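Local coordinates for precorrin-2 dehydrogenase (Bacillus megaterium, PDB 3DFZ), which oxidises precorrin-2 to sirohydrochlorin with NAD+ as the electron acceptor, a step on the routes to siroheme and adenosylcobalamin, at residues F93-A98 against Q116-A121. Sequence-based numbering, arbitrary orientation.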
loop_
_atom_site.group_PDB
_atom_site.type_symbol
_atom_site.label_atom_id
_atom_site.label_comp_id
_atom_site.label_asym_id
_atom_site.label_seq_id
_atom_site.Cartn_x
_atom_site.Cartn_y
_atom_site.Cartn_z
ATOM N N PHE B 93 11.945 3.101 -13.669
ATOM C CA PHE B 93 11.304 2.182 -12.737
ATOM C C PHE B 93 9.841 2.551 -12.378
ATOM O O PHE B 93 8.949 1.709 -12.496
ATOM C CB PHE B 93 12.163 2.086 -11.483
ATOM C CG PHE B 93 11.590 1.204 -10.404
ATOM C CD1 PHE B 93 11.618 -0.189 -10.531
ATOM C CD2 PHE B 93 11.072 1.767 -9.224
ATOM C CE1 PHE B 93 11.120 -1.012 -9.518
ATOM C CE2 PHE B 93 10.562 0.948 -8.203
ATOM C CZ PHE B 93 10.591 -0.448 -8.354
ATOM N N PHE B 94 9.601 3.790 -11.936
ATOM C CA PHE B 94 8.268 4.226 -11.510
ATOM C C PHE B 94 7.854 5.489 -12.242
ATOM O O PHE B 94 8.549 6.504 -12.183
ATOM C CB PHE B 94 8.244 4.475 -9.995
ATOM C CG PHE B 94 6.887 4.879 -9.432
ATOM C CD1 PHE B 94 6.810 5.844 -8.437
ATOM C CD2 PHE B 94 5.704 4.258 -9.852
ATOM C CE1 PHE B 94 5.581 6.203 -7.887
ATOM C CE2 PHE B 94 4.475 4.615 -9.322
ATOM C CZ PHE B 94 4.414 5.583 -8.325
ATOM N N ILE B 95 6.717 5.416 -12.923
ATOM C CA ILE B 95 6.174 6.552 -13.665
ATOM C C ILE B 95 4.923 7.068 -12.982
ATOM O O ILE B 95 3.984 6.305 -12.741
ATOM C CB ILE B 95 5.868 6.147 -15.138
ATOM C CG1 ILE B 95 7.176 5.897 -15.890
ATOM C CG2 ILE B 95 5.044 7.203 -15.864
ATOM C CD1 ILE B 95 6.992 5.568 -17.378
ATOM N N VAL B 96 4.914 8.356 -12.666
ATOM C CA VAL B 96 3.717 9.028 -12.192
ATOM C C VAL B 96 3.237 9.935 -13.329
ATOM O O VAL B 96 4.009 10.767 -13.831
ATOM C CB VAL B 96 3.988 9.887 -10.902
ATOM C CG1 VAL B 96 2.703 10.596 -10.434
ATOM C CG2 VAL B 96 4.546 9.046 -9.757
ATOM N N VAL B 97 1.981 9.759 -13.759
ATOM C CA VAL B 97 1.359 10.642 -14.754
ATOM C C VAL B 97 0.443 11.599 -13.988
ATOM O O VAL B 97 -0.513 11.183 -13.354
ATOM C CB VAL B 97 0.599 9.852 -15.843
ATOM C CG1 VAL B 97 0.021 10.780 -16.891
ATOM C CG2 VAL B 97 1.516 8.844 -16.505
ATOM N N ALA B 98 0.780 12.878 -13.997
ATOM C CA ALA B 98 0.055 13.875 -13.222
ATOM C C ALA B 98 -0.067 15.154 -14.039
ATOM O O ALA B 98 0.213 16.253 -13.547
ATOM C CB ALA B 98 0.761 14.146 -11.911
ATOM N N GLN B 116 5.265 -2.472 -16.276
ATOM C CA GLN B 116 5.702 -1.083 -15.976
ATOM C C GLN B 116 4.903 -0.422 -14.856
ATOM O O GLN B 116 3.717 -0.104 -15.043
ATOM C CB GLN B 116 5.597 -0.195 -17.229
ATOM C CG GLN B 116 5.816 1.335 -16.999
ATOM C CD GLN B 116 7.283 1.702 -16.714
ATOM O OE1 GLN B 116 8.158 1.542 -17.583
ATOM N NE2 GLN B 116 7.559 2.167 -15.482
ATOM N N LEU B 117 5.541 -0.190 -13.710
ATOM C CA LEU B 117 4.892 0.558 -12.640
ATOM C C LEU B 117 4.513 1.932 -13.121
ATOM O O LEU B 117 5.353 2.687 -13.600
ATOM C CB LEU B 117 5.791 0.702 -11.410
ATOM C CG LEU B 117 6.148 -0.516 -10.569
ATOM C CD1 LEU B 117 6.697 -0.010 -9.250
ATOM C CD2 LEU B 117 4.920 -1.461 -10.373
ATOM N N VAL B 118 3.233 2.251 -12.988
ATOM C CA VAL B 118 2.721 3.537 -13.369
ATOM C C VAL B 118 1.532 3.929 -12.506
ATOM O O VAL B 118 0.637 3.133 -12.248
ATOM C CB VAL B 118 2.372 3.616 -14.876
ATOM C CG1 VAL B 118 1.335 2.567 -15.271
ATOM C CG2 VAL B 118 1.924 5.032 -15.256
ATOM N N ASN B 119 1.553 5.172 -12.058
ATOM C CA ASN B 119 0.440 5.758 -11.363
ATOM C C ASN B 119 -0.239 6.751 -12.292
ATOM O O ASN B 119 0.367 7.718 -12.745
ATOM C CB ASN B 119 0.917 6.428 -10.069
ATOM C CG ASN B 119 -0.185 7.203 -9.382
ATOM O OD1 ASN B 119 -0.050 8.390 -9.177
ATOM N ND2 ASN B 119 -1.290 6.538 -9.049
ATOM N N MET B 120 -1.484 6.476 -12.631
ATOM C CA MET B 120 -2.222 7.375 -13.506
ATOM C C MET B 120 -3.046 8.240 -12.584
ATOM O O MET B 120 -4.221 7.963 -12.335
ATOM C CB MET B 120 -3.105 6.586 -14.472
ATOM C CG MET B 120 -2.323 5.650 -15.376
ATOM S SD MET B 120 -1.610 6.543 -16.767
ATOM C CE MET B 120 -0.764 5.192 -17.587
ATOM N N ALA B 121 -2.388 9.258 -12.036
ATOM C CA ALA B 121 -2.954 10.099 -10.982
ATOM C C ALA B 121 -4.154 10.873 -11.494
ATOM O O ALA B 121 -5.161 11.033 -10.786
ATOM C CB ALA B 121 -1.881 11.042 -10.435
HETATM O O HOH W 1 8.401 -0.634 -13.943
#
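Ile95 N donates to Leu117 O and Ile95 O accepts from Asn119 N (2.8 Å), the first two rungs of the ladder between parallel strands 94-97 and 117-120. Asn119 O then takes Val97 N in an almost straight bond (2.8 Å, 175° at the hydrogen), and Ala121 N closes more bent on Val97 O. Where the ladder begins, a water bridges Phe93 O and Leu117 N, while Gln116 NE2 donates a hydrogen bond to Leu117 O (2.9 Å), so that carbonyl is gripped from opposite faces of its plane by a side-chain amide and by Ile95 N.

Beta-branched Ile95, Val97 and Val118 suit the extended backbone and, with Met120, fill one face: Ile95 CG2 meets Val118 CG2 at 3.8 Å, and Val97 CG2, placed beside its backbone N by chi1 of -177°, touches Val118 CG2 and, at 3.9 Å, Met120 SD, all beside helix 102-108 or the loop after it. On the other face the Phe94 ring lies alongside Asn119, CZ 4.0 Å from CB. Asn119 OD1 accepts from Arg46 NE and ND2 donates to Ile129 O, satisfying both ends of the buried amide, while Val96 CG1 packs on OD1.

Strand 117-120 is, within this chain, an outermost strand of the parallel 3-2-1-4-5 sheet; helix 102-108 lies in the crossover from 94-97, as in a Rossmann-type NAD-binding domain, and Ala121 abuts Ile42, a probable NAD+ contact.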